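Local coordinates for protein alkylhalidase CmlS (Streptomyces venezuelae, PDB 3I3L) that is a flavin-dependent halogenase of chloramphenicol biosynthesis that holds FAD through a covalent flavin-aspartate bond, at residues 57-71 and 119-132. Sequence-based numbering, arbitrary orientation.
Sequences FPRYRVGESLLPGTM and FDHAVQVKREEFDK. With FAD (flavin-adenine dinucleotide), chain B.
Arg127 turns its CG beside its backbone N (chi1 -80°) and bends again at chi2 and chi3, which folds its guanidinium back toward Gly63 and Asp131. Arg59 reaches the same carboxylate from the loop of 57-67, bent at chi2 (89°). The result is a salt-bridge network in the FAD-binding domain of a flavin-dependent halogenase. Arg127 grips Asp131 side-on, NE to OD1 and NH2 to OD2. Arg59 comes end-on, NH1 and NH2 both to Asp131 OD2; NH1 meets its anti lone pair at 2.9 Å and also donates to FAD O3B. With Arg127 NH2, three N-H donors converge on OD2. Arg127 NH1 gives a nearly straight bond (171°) to Gly63 O, in the carbonyl plane, while its NH2 donates to the phosphate oxygen FAD O2A at 2.9 Å. A leucine in place of Arg127 would probably leave Gly63 O and FAD O2A without these donors and Asp131 OD1 without its NE partner. Farther along, Ser65 and Gln124 form a single beta bridge, with Val125 N bonded to Glu64 O and Leu66 N to Val123 O. The Ser65 backbone also bonds the flavin, N to FAD O4 and O from FAD N3. Met71 CB sits over the Phe119 ring, 3.9 Å from its centroid.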
ATOM      1  N   PHE A  57      25.379  -6.854  -1.432  1.00 32.57           N
ATOM      2  CA  PHE A  57      24.425  -7.518  -0.531  1.00 34.13           C
ATOM      3  C   PHE A  57      25.143  -8.610   0.237  1.00 36.77           C
ATOM      4  O   PHE A  57      26.068  -9.245  -0.291  1.00 37.42           O
ATOM      5  CB  PHE A  57      23.246  -8.127  -1.284  1.00 33.08           C
ATOM      6  CG  PHE A  57      22.213  -7.114  -1.745  1.00 34.82           C
ATOM      7  CD1 PHE A  57      22.499  -5.746  -1.748  1.00 31.84           C
ATOM      8  CD2 PHE A  57      20.966  -7.538  -2.186  1.00 30.37           C
ATOM      9  CE1 PHE A  57      21.575  -4.821  -2.179  1.00 31.60           C
ATOM     10  CE2 PHE A  57      20.061  -6.640  -2.628  1.00 36.73           C
ATOM     11  CZ  PHE A  57      20.342  -5.244  -2.612  1.00 34.04           C
ATOM     12  N   PRO A  58      24.710  -8.862   1.481  1.00 38.09           N
ATOM     13  CA  PRO A  58      23.564  -8.198   2.155  1.00 36.97           C
ATOM     14  C   PRO A  58      23.916  -6.806   2.633  1.00 36.95           C
ATOM     15  O   PRO A  58      25.079  -6.536   2.945  1.00 35.35           O
ATOM     16  CB  PRO A  58      23.300  -9.093   3.366  1.00 38.45           C
ATOM     17  CG  PRO A  58      24.722  -9.699   3.690  1.00 39.32           C
ATOM     18  CD  PRO A  58      25.366  -9.885   2.324  1.00 37.87           C
ATOM     19  N   ARG A  59      22.915  -5.911   2.669  1.00 36.34           N
ATOM     20  CA  ARG A  59      23.121  -4.589   3.234  1.00 34.82           C
ATOM     21  C   ARG A  59      21.913  -4.278   4.076  1.00 36.22           C
ATOM     22  O   ARG A  59      20.792  -4.673   3.690  1.00 35.26           O
ATOM     23  CB  ARG A  59      23.366  -3.537   2.145  1.00 34.32           C
ATOM     24  CG  ARG A  59      22.279  -3.395   1.096  1.00 33.27           C
ATOM     25  CD  ARG A  59      21.183  -2.363   1.505  1.00 29.69           C
ATOM     26  NE  ARG A  59      20.148  -2.363   0.467  1.00 31.25           N
ATOM     27  CZ  ARG A  59      19.092  -3.177   0.465  1.00 29.97           C
ATOM     28  NH1 ARG A  59      18.194  -3.120  -0.503  1.00 24.14           N
ATOM     29  NH2 ARG A  59      18.941  -4.069   1.440  1.00 31.53           N
ATOM     30  N   TYR A  60      22.154  -3.609   5.232  1.00 35.54           N
ATOM     31  CA  TYR A  60      21.123  -3.272   6.232  1.00 33.89           C
ATOM     32  C   TYR A  60      20.068  -2.324   5.662  1.00 33.07           C
ATOM     33  O   TYR A  60      20.398  -1.397   4.955  1.00 31.53           O
ATOM     34  CB  TYR A  60      21.723  -2.681   7.545  1.00 34.89           C
ATOM     35  CG  TYR A  60      20.594  -2.213   8.433  1.00 36.03           C
ATOM     36  CD1 TYR A  60      19.996  -3.077   9.356  1.00 32.28           C
ATOM     37  CD2 TYR A  60      20.044  -0.933   8.260  1.00 37.28           C
ATOM     38  CE1 TYR A  60      18.892  -2.679  10.091  1.00 33.94           C
ATOM     39  CE2 TYR A  60      18.912  -0.516   8.984  1.00 34.10           C
ATOM     40  CZ  TYR A  60      18.360  -1.388   9.905  1.00 32.75           C
ATOM     41  OH  TYR A  60      17.254  -0.980  10.596  1.00 31.22           O
ATOM     42  N   ARG A  61      18.797  -2.561   5.999  1.00 31.94           N
ATOM     43  CA  ARG A  61      17.701  -1.732   5.516  1.00 31.25           C
ATOM     44  C   ARG A  61      16.498  -1.823   6.475  1.00 30.08           C
ATOM     45  O   ARG A  61      16.122  -2.882   6.922  1.00 27.62           O
ATOM     46  CB  ARG A  61      17.304  -2.180   4.118  1.00 33.34           C
ATOM     47  CG  ARG A  61      16.267  -1.356   3.423  1.00 38.08           C
ATOM     48  CD  ARG A  61      16.912  -0.098   2.925  1.00 44.33           C
ATOM     49  NE  ARG A  61      16.032   0.704   2.055  1.00 47.09           N
ATOM     50  CZ  ARG A  61      14.903   1.321   2.430  1.00 41.88           C
ATOM     51  NH1 ARG A  61      14.447   1.253   3.683  1.00 44.44           N
ATOM     52  NH2 ARG A  61      14.253   2.062   1.554  1.00 39.68           N
ATOM     53  N   VAL A  62      15.937  -0.679   6.807  1.00 29.03           N
ATOM     54  CA  VAL A  62      14.780  -0.600   7.648  1.00 27.76           C
ATOM     55  C   VAL A  62      13.580  -0.829   6.731  1.00 27.92           C
ATOM     56  O   VAL A  62      13.700  -0.656   5.506  1.00 28.19           O
ATOM     57  CB  VAL A  62      14.688   0.810   8.331  1.00 27.15           C
ATOM     58  CG1 VAL A  62      14.255   1.881   7.308  1.00 25.86           C
ATOM     59  CG2 VAL A  62      13.752   0.752   9.557  1.00 25.03           C
ATOM     60  N   GLY A  63      12.457  -1.251   7.316  1.00 27.12           N
ATOM     61  CA  GLY A  63      11.179  -1.441   6.563  1.00 27.71           C
ATOM     62  C   GLY A  63      10.831  -2.904   6.569  1.00 25.95           C
ATOM     63  O   GLY A  63      10.915  -3.543   5.548  1.00 24.81           O
ATOM     64  N   GLU A  64      10.457  -3.413   7.727  1.00 26.82           N
ATOM     65  CA  GLU A  64      10.553  -4.828   8.012  1.00 26.70           C
ATOM     66  C   GLU A  64       9.243  -5.618   8.036  1.00 27.82           C
ATOM     67  O   GLU A  64       9.270  -6.870   8.091  1.00 27.88           O
ATOM     68  CB  GLU A  64      11.295  -4.991   9.324  1.00 26.72           C
ATOM     69  CG  GLU A  64      12.733  -4.444   9.196  1.00 24.98           C
ATOM     70  CD  GLU A  64      13.314  -4.002  10.517  1.00 29.24           C
ATOM     71  OE1 GLU A  64      12.632  -3.255  11.271  1.00 23.81           O
ATOM     72  OE2 GLU A  64      14.479  -4.390  10.782  1.00 30.30           O
ATOM     73  N   SER A  65       8.110  -4.917   8.004  1.00 24.66           N
ATOM     74  CA  SER A  65       6.833  -5.607   8.224  1.00 25.82           C
ATOM     75  C   SER A  65       6.074  -5.652   6.913  1.00 27.30           C
ATOM     76  O   SER A  65       5.746  -4.589   6.305  1.00 26.61           O
ATOM     77  CB  SER A  65       6.015  -4.913   9.329  1.00 24.71           C
ATOM     78  OG  SER A  65       4.765  -5.520   9.552  1.00 27.29           O
ATOM     79  N   LEU A  66       5.810  -6.885   6.463  1.00 27.05           N
ATOM     80  CA  LEU A  66       5.223  -7.123   5.141  1.00 25.34           C
ATOM     81  C   LEU A  66       3.733  -7.427   5.130  1.00 25.68           C
ATOM     82  O   LEU A  66       3.089  -7.545   6.204  1.00 24.46           O
ATOM     83  CB  LEU A  66       6.009  -8.230   4.461  1.00 26.90           C
ATOM     84  CG  LEU A  66       7.547  -8.023   4.431  1.00 28.77           C
ATOM     85  CD1 LEU A  66       8.219  -9.071   3.554  1.00 25.43           C
ATOM     86  CD2 LEU A  66       7.843  -6.597   3.912  1.00 31.05           C
ATOM     87  N   LEU A  67       3.165  -7.580   3.928  1.00 23.72           N
ATOM     88  CA  LEU A  67       1.697  -7.742   3.806  1.00 26.13           C
ATOM     89  C   LEU A  67       1.355  -8.980   2.969  1.00 27.59           C
ATOM     90  O   LEU A  67       2.174  -9.458   2.147  1.00 26.46           O
ATOM     91  CB  LEU A  67       1.060  -6.467   3.208  1.00 24.82           C
ATOM     92  CG  LEU A  67       1.073  -5.190   4.090  1.00 28.37           C
ATOM     93  CD1 LEU A  67       0.529  -3.931   3.269  1.00 22.62           C
ATOM     94  CD2 LEU A  67       0.252  -5.366   5.422  1.00 23.90           C
ATOM     95  N   PRO A  68       0.174  -9.522   3.184  1.00 29.38           N
ATOM     96  CA  PRO A  68      -0.292 -10.718   2.441  1.00 30.57           C
ATOM     97  C   PRO A  68      -0.209 -10.547   0.941  1.00 29.49           C
ATOM     98  O   PRO A  68       0.103 -11.518   0.226  1.00 30.33           O
ATOM     99  CB  PRO A  68      -1.774 -10.841   2.862  1.00 30.37           C
ATOM    100  CG  PRO A  68      -1.780 -10.308   4.257  1.00 32.03           C
ATOM    101  CD  PRO A  68      -0.765  -9.142   4.242  1.00 30.36           C
ATOM    102  N   GLY A  69      -0.500  -9.329   0.465  1.00 29.69           N
ATOM    103  CA  GLY A  69      -0.524  -9.055  -0.983  1.00 29.22           C
ATOM    104  C   GLY A  69       0.833  -9.291  -1.632  1.00 28.22           C
ATOM    105  O   GLY A  69       0.921  -9.707  -2.788  1.00 27.33           O
ATOM    106  N   THR A  70       1.895  -9.017  -0.891  1.00 27.57           N
ATOM    107  CA  THR A  70       3.249  -9.223  -1.390  1.00 26.79           C
ATOM    108  C   THR A  70       3.649 -10.704  -1.374  1.00 27.69           C
ATOM    109  O   THR A  70       4.360 -11.146  -2.293  1.00 26.87           O
ATOM    110  CB  THR A  70       4.277  -8.434  -0.538  1.00 26.42           C
ATOM    111  OG1 THR A  70       4.075  -7.027  -0.736  1.00 24.59           O
ATOM    112  CG2 THR A  70       5.727  -8.820  -0.873  1.00 22.17           C
ATOM    113  N   MET A  71       3.195 -11.462  -0.357  1.00 27.96           N
ATOM    114  CA  MET A  71       3.445 -12.917  -0.321  1.00 29.12           C
ATOM    115  C   MET A  71       2.734 -13.573  -1.496  1.00 27.59           C
ATOM    116  O   MET A  71       3.268 -14.469  -2.106  1.00 27.16           O
ATOM    117  CB  MET A  71       2.965 -13.574   0.986  1.00 29.65           C
ATOM    118  CG  MET A  71       3.251 -12.751   2.263  1.00 33.36           C
ATOM    119  SD  MET A  71       4.964 -12.879   2.760  1.00 36.28           S
ATOM    120  CE  MET A  71       5.691 -11.569   1.912  1.00 31.06           C
ATOM    121  N   PHE A 119      -3.410 -14.963   0.682  1.00 50.59           N
ATOM    122  CA  PHE A 119      -2.785 -15.159   1.992  1.00 47.22           C
ATOM    123  C   PHE A 119      -3.546 -14.505   3.158  1.00 46.03           C
ATOM    124  O   PHE A 119      -4.197 -13.450   3.015  1.00 43.30           O
ATOM    125  CB  PHE A 119      -1.325 -14.693   1.947  1.00 46.44           C
ATOM    126  CG  PHE A 119      -0.386 -15.678   1.257  1.00 46.51           C
ATOM    127  CD1 PHE A 119       0.367 -16.574   2.003  1.00 48.10           C
ATOM    128  CD2 PHE A 119      -0.290 -15.718  -0.136  1.00 41.16           C
ATOM    129  CE1 PHE A 119       1.250 -17.473   1.375  1.00 50.70           C
ATOM    130  CE2 PHE A 119       0.557 -16.585  -0.781  1.00 42.66           C
ATOM    131  CZ  PHE A 119       1.343 -17.466  -0.047  1.00 49.15           C
ATOM    132  N   ASP A 120      -3.421 -15.147   4.311  1.00 45.15           N
ATOM    133  CA  ASP A 120      -4.201 -14.852   5.497  1.00 46.16           C
ATOM    134  C   ASP A 120      -3.245 -14.266   6.544  1.00 45.09           C
ATOM    135  O   ASP A 120      -3.645 -13.972   7.667  1.00 46.60           O
ATOM    136  CB  ASP A 120      -4.719 -16.185   6.028  1.00 46.93           C
ATOM    137  CG  ASP A 120      -3.598 -17.204   6.107  1.00 48.77           C
ATOM    138  OD1 ASP A 120      -3.045 -17.400   7.195  1.00 46.98           O
ATOM    139  OD2 ASP A 120      -3.207 -17.755   5.035  1.00 57.62           O
ATOM    140  N   HIS A 121      -1.961 -14.186   6.192  1.00 43.29           N
ATOM    141  CA  HIS A 121      -0.947 -13.661   7.061  1.00 40.26           C
ATOM    142  C   HIS A 121       0.207 -13.089   6.194  1.00 38.37           C
ATOM    143  O   HIS A 121       0.181 -13.182   4.945  1.00 37.78           O
ATOM    144  CB  HIS A 121      -0.425 -14.777   7.936  1.00 41.43           C
ATOM    145  CG  HIS A 121       0.342 -15.788   7.158  1.00 43.89           C
ATOM    146  ND1 HIS A 121      -0.274 -16.806   6.453  1.00 45.31           N
ATOM    147  CD2 HIS A 121       1.664 -15.884   6.887  1.00 42.28           C
ATOM    148  CE1 HIS A 121       0.640 -17.508   5.803  1.00 46.33           C
ATOM    149  NE2 HIS A 121       1.825 -16.973   6.056  1.00 48.83           N
ATOM    150  N   ALA A 122       1.169 -12.426   6.841  1.00 34.73           N
ATOM    151  CA  ALA A 122       2.397 -12.110   6.165  1.00 34.22           C
ATOM    152  C   ALA A 122       3.489 -12.392   7.141  1.00 33.27           C
ATOM    153  O   ALA A 122       3.312 -13.234   8.043  1.00 33.43           O
ATOM    154  CB  ALA A 122       2.451 -10.632   5.620  1.00 32.97           C
ATOM    155  N   VAL A 123       4.621 -11.711   6.999  1.00 30.60           N
ATOM    156  CA  VAL A 123       5.754 -12.040   7.856  1.00 29.21           C
ATOM    157  C   VAL A 123       6.506 -10.783   8.176  1.00 29.52           C
ATOM    158  O   VAL A 123       6.255  -9.714   7.576  1.00 29.43           O
ATOM    159  CB  VAL A 123       6.722 -12.967   7.101  1.00 30.32           C
ATOM    160  CG1 VAL A 123       6.086 -14.348   6.875  1.00 28.23           C
ATOM    161  CG2 VAL A 123       7.119 -12.305   5.728  1.00 27.44           C
ATOM    162  N   GLN A 124       7.430 -10.906   9.107  1.00 27.97           N
ATOM    163  CA  GLN A 124       8.335  -9.836   9.451  1.00 29.23           C
ATOM    164  C   GLN A 124       9.734 -10.322   9.015  1.00 30.37           C
ATOM    165  O   GLN A 124      10.008 -11.510   9.120  1.00 29.41           O
ATOM    166  CB  GLN A 124       8.320  -9.601  10.965  1.00 28.90           C
ATOM    167  CG  GLN A 124       6.932  -9.763  11.646  1.00 33.03           C
ATOM    168  CD  GLN A 124       6.086  -8.520  11.466  1.00 38.36           C
ATOM    169  OE1 GLN A 124       5.147  -8.275  12.225  1.00 44.54           O
ATOM    170  NE2 GLN A 124       6.441  -7.694  10.499  1.00 35.96           N
ATOM    171  N   VAL A 125      10.587  -9.424   8.488  1.00 29.03           N
ATOM    172  CA  VAL A 125      11.879  -9.851   7.991  1.00 30.12           C
ATOM    173  C   VAL A 125      13.005  -8.928   8.391  1.00 31.33           C
ATOM    174  O   VAL A 125      12.806  -7.759   8.714  1.00 31.51           O
ATOM    175  CB  VAL A 125      11.918 -10.027   6.431  1.00 29.17           C
ATOM    176  CG1 VAL A 125      10.703 -10.898   5.942  1.00 31.35           C
ATOM    177  CG2 VAL A 125      11.867  -8.644   5.751  1.00 27.49           C
ATOM    178  N   LYS A 126      14.209  -9.472   8.329  1.00 31.31           N
ATOM    179  CA  LYS A 126      15.405  -8.705   8.326  1.00 32.10           C
ATOM    180  C   LYS A 126      15.680  -8.396   6.860  1.00 31.78           C
ATOM    181  O   LYS A 126      15.905  -9.318   6.048  1.00 33.53           O
ATOM    182  CB  LYS A 126      16.510  -9.536   8.982  1.00 33.00           C
ATOM    183  CG  LYS A 126      17.810  -8.832   9.158  1.00 40.55           C
ATOM    184  CD  LYS A 126      18.699  -9.578  10.210  1.00 48.55           C
ATOM    185  CE  LYS A 126      18.668  -8.829  11.561  1.00 54.93           C
ATOM    186  NZ  LYS A 126      19.531  -9.498  12.602  1.00 58.64           N
ATOM    187  N   ARG A 127      15.579  -7.117   6.496  1.00 29.64           N
ATOM    188  CA  ARG A 127      15.569  -6.698   5.086  1.00 29.50           C
ATOM    189  C   ARG A 127      16.866  -7.046   4.330  1.00 31.14           C
ATOM    190  O   ARG A 127      16.820  -7.353   3.120  1.00 31.07           O
ATOM    191  CB  ARG A 127      15.287  -5.198   4.939  1.00 28.11           C
ATOM    192  CG  ARG A 127      13.809  -4.811   5.055  1.00 28.11           C
ATOM    193  CD  ARG A 127      12.941  -5.349   3.859  1.00 29.54           C
ATOM    194  NE  ARG A 127      13.476  -4.827   2.604  1.00 30.49           N
ATOM    195  CZ  ARG A 127      13.242  -3.583   2.154  1.00 31.63           C
ATOM    196  NH1 ARG A 127      12.467  -2.736   2.873  1.00 25.36           N
ATOM    197  NH2 ARG A 127      13.819  -3.171   1.017  1.00 23.67           N
ATOM    198  N   GLU A 128      18.004  -6.992   5.021  1.00 30.02           N
ATOM    199  CA  GLU A 128      19.280  -7.378   4.418  1.00 33.09           C
ATOM    200  C   GLU A 128      19.213  -8.836   3.910  1.00 33.21           C
ATOM    201  O   GLU A 128      19.798  -9.168   2.885  1.00 33.29           O
ATOM    202  CB  GLU A 128      20.433  -7.171   5.409  1.00 34.10           C
ATOM    203  CG  GLU A 128      20.341  -8.023   6.657  1.00 36.71           C
ATOM    204  CD  GLU A 128      21.084  -7.393   7.854  1.00 45.19           C
ATOM    205  OE1 GLU A 128      22.255  -7.767   8.094  1.00 48.22           O
ATOM    206  OE2 GLU A 128      20.515  -6.543   8.571  1.00 47.11           O
ATOM    207  N   GLU A 129      18.438  -9.677   4.595  1.00 32.68           N
ATOM    208  CA  GLU A 129      18.352 -11.089   4.223  1.00 33.45           C
ATOM    209  C   GLU A 129      17.281 -11.330   3.193  1.00 31.51           C
ATOM    210  O   GLU A 129      17.514 -11.981   2.185  1.00 33.40           O
ATOM    211  CB  GLU A 129      18.144 -11.981   5.471  1.00 34.17           C
ATOM    212  CG  GLU A 129      19.347 -11.987   6.402  1.00 36.02           C
ATOM    213  CD  GLU A 129      19.098 -12.753   7.726  1.00 44.14           C
ATOM    214  OE1 GLU A 129      17.945 -13.141   8.072  1.00 41.51           O
ATOM    215  OE2 GLU A 129      20.085 -12.934   8.454  1.00 48.12           O
ATOM    216  N   PHE A 130      16.117 -10.739   3.412  1.00 29.84           N
ATOM    217  CA  PHE A 130      15.019 -10.813   2.470  1.00 28.53           C
ATOM    218  C   PHE A 130      15.370 -10.219   1.099  1.00 28.85           C
ATOM    219  O   PHE A 130      15.106 -10.806   0.064  1.00 29.08           O
ATOM    220  CB  PHE A 130      13.801 -10.084   3.057  1.00 29.12           C
ATOM    221  CG  PHE A 130      12.616 -10.042   2.136  1.00 28.59           C
ATOM    222  CD1 PHE A 130      11.856 -11.159   1.937  1.00 26.32           C
ATOM    223  CD2 PHE A 130      12.279  -8.864   1.479  1.00 26.71           C
ATOM    224  CE1 PHE A 130      10.721 -11.137   1.064  1.00 29.35           C
ATOM    225  CE2 PHE A 130      11.167  -8.777   0.646  1.00 29.03           C
ATOM    226  CZ  PHE A 130      10.356  -9.930   0.418  1.00 29.16           C
ATOM    227  N   ASP A 131      15.931  -9.033   1.085  1.00 28.12           N
ATOM    228  CA  ASP A 131      16.297  -8.402  -0.200  1.00 29.47           C
ATOM    229  C   ASP A 131      17.346  -9.271  -0.964  1.00 30.21           C
ATOM    230  O   ASP A 131      17.297  -9.384  -2.180  1.00 28.13           O
ATOM    231  CB  ASP A 131      16.854  -7.006   0.023  1.00 27.56           C
ATOM    232  CG  ASP A 131      15.775  -5.990   0.475  1.00 28.53           C
ATOM    233  OD1 ASP A 131      14.631  -6.374   0.759  1.00 29.36           O
ATOM    234  OD2 ASP A 131      16.075  -4.782   0.521  1.00 32.05           O
ATOM    235  N   LYS A 132      18.268  -9.889  -0.233  1.00 30.62           N
ATOM    236  CA  LYS A 132      19.301 -10.691  -0.863  1.00 32.15           C
ATOM    237  C   LYS A 132      18.756 -12.006  -1.413  1.00 32.17           C
ATOM    238  O   LYS A 132      19.272 -12.538  -2.380  1.00 34.25           O
ATOM    239  CB  LYS A 132      20.457 -10.953   0.100  1.00 32.59           C
ATOM    240  CG  LYS A 132      21.487 -11.931  -0.452  1.00 33.98           C
ATOM    241  CD  LYS A 132      22.750 -11.984   0.426  1.00 38.27           C
ATOM    242  CE  LYS A 132      23.528 -13.297   0.171  1.00 39.82           C
ATOM    243  NZ  LYS A 132      24.248 -13.236  -1.115  1.00 35.02           N
TER
HETATM  244  PA  FAD B 600      14.767   0.281  -1.556  1.00 22.91           P
HETATM  245  O1A FAD B 600      15.367   1.553  -1.003  1.00 23.40           O
HETATM  246  O2A FAD B 600      14.396  -0.767  -0.565  1.00 26.26           O
HETATM  247  O5B FAD B 600      15.823  -0.341  -2.636  1.00 28.34           O
HETATM  248  C5B FAD B 600      16.455   0.497  -3.582  1.00 26.26           C
HETATM  249  C4B FAD B 600      17.871  -0.009  -3.939  1.00 24.76           C
HETATM  250  O4B FAD B 600      18.387   0.849  -4.983  1.00 25.06           O
HETATM  251  C3B FAD B 600      18.840   0.082  -2.785  1.00 27.75           C
HETATM  252  O3B FAD B 600      19.340  -1.186  -2.489  1.00 28.16           O
HETATM  253  C2B FAD B 600      19.965   1.000  -3.285  1.00 29.50           C
HETATM  254  O2B FAD B 600      21.219   0.487  -2.959  1.00 32.68           O
HETATM  255  C1B FAD B 600      19.772   1.019  -4.793  1.00 25.25           C
HETATM  256  N9A FAD B 600      20.170   2.213  -5.515  1.00 28.90           N
HETATM  257  C8A FAD B 600      19.899   3.509  -5.191  1.00 29.05           C
HETATM  258  N7A FAD B 600      20.419   4.311  -6.146  1.00 29.98           N
HETATM  259  C5A FAD B 600      21.095   3.552  -7.039  1.00 28.89           C
HETATM  260  C6A FAD B 600      21.811   3.871  -8.177  1.00 28.67           C
HETATM  261  N6A FAD B 600      21.934   5.124  -8.578  1.00 26.64           N
HETATM  262  N1A FAD B 600      22.342   2.844  -8.910  1.00 31.62           N
HETATM  263  C2A FAD B 600      22.214   1.533  -8.520  1.00 24.68           C
HETATM  264  N3A FAD B 600      21.495   1.238  -7.404  1.00 27.36           N
HETATM  265  C4A FAD B 600      20.939   2.227  -6.670  1.00 28.32           C
HETATM  266  N1  FAD B 600       7.805  -0.747   4.347  1.00 24.52           N
HETATM  267  C2  FAD B 600       7.074  -1.873   4.684  1.00 25.22           C
HETATM  268  O2  FAD B 600       6.593  -2.531   3.770  1.00 28.21           O
HETATM  269  N3  FAD B 600       6.872  -2.230   5.990  1.00 23.49           N
HETATM  270  C4  FAD B 600       7.396  -1.478   7.009  1.00 26.99           C
HETATM  271  O4  FAD B 600       7.212  -1.847   8.213  1.00 30.83           O
HETATM  272  C4X FAD B 600       8.107  -0.322   6.683  1.00 26.78           C
HETATM  273  N5  FAD B 600       8.659   0.442   7.675  1.00 26.06           N
HETATM  274  C5X FAD B 600       9.447   1.519   7.340  1.00 24.75           C
HETATM  275  C6  FAD B 600      10.007   2.316   8.349  1.00 24.65           C
HETATM  276  C7  FAD B 600      10.727   3.436   8.009  1.00 28.65           C
HETATM  277  C7M FAD B 600      11.360   4.304   9.070  1.00 30.27           C
HETATM  278  C8  FAD B 600      10.927   3.715   6.661  1.00 31.68           C
HETATM  279  C8M FAD B 600      11.777   4.849   6.248  1.00 29.10           C
HETATM  280  C9  FAD B 600      10.339   2.957   5.642  1.00 27.49           C
HETATM  281  C9A FAD B 600       9.601   1.846   6.020  1.00 24.94           C
HETATM  282  N10 FAD B 600       9.086   1.079   5.015  1.00 22.58           N
HETATM  283  C10 FAD B 600       8.304   0.032   5.331  1.00 23.96           C
HETATM  284  C1' FAD B 600       9.222   1.623   3.634  1.00 21.76           C
HETATM  285  C2' FAD B 600       9.920   0.618   2.749  1.00 22.77           C
HETATM  286  O2' FAD B 600      11.070   0.224   3.383  1.00 26.99           O
HETATM  287  C3' FAD B 600      10.206   1.079   1.345  1.00 24.44           C
HETATM  288  O3' FAD B 600       8.992   1.410   0.707  1.00 22.10           O
HETATM  289  C4' FAD B 600      10.883  -0.061   0.513  1.00 23.57           C
HETATM  290  O4' FAD B 600      12.180  -0.335   0.967  1.00 21.84           O
HETATM  291  C5' FAD B 600      11.011   0.376  -0.940  1.00 19.55           C
HETATM  292  O5' FAD B 600      11.547  -0.658  -1.715  1.00 23.74           O
HETATM  293  P   FAD B 600      12.329  -0.201  -3.009  1.00 21.58           P
HETATM  294  O1P FAD B 600      11.516   0.839  -3.747  1.00 20.89           O
HETATM  295  O2P FAD B 600      12.807  -1.431  -3.773  1.00 28.18           O
HETATM  296  O3P FAD B 600      13.566   0.698  -2.480  1.00 20.22           O
HETATM  297  O   HOH W   1      24.675 -10.958  -2.828  1.00 38.49           O
HETATM  298  O   HOH W   2      20.747  -7.072   1.243  1.00 26.52           O
HETATM  299  O   HOH W   3      15.886  -4.957   8.544  1.00 29.37           O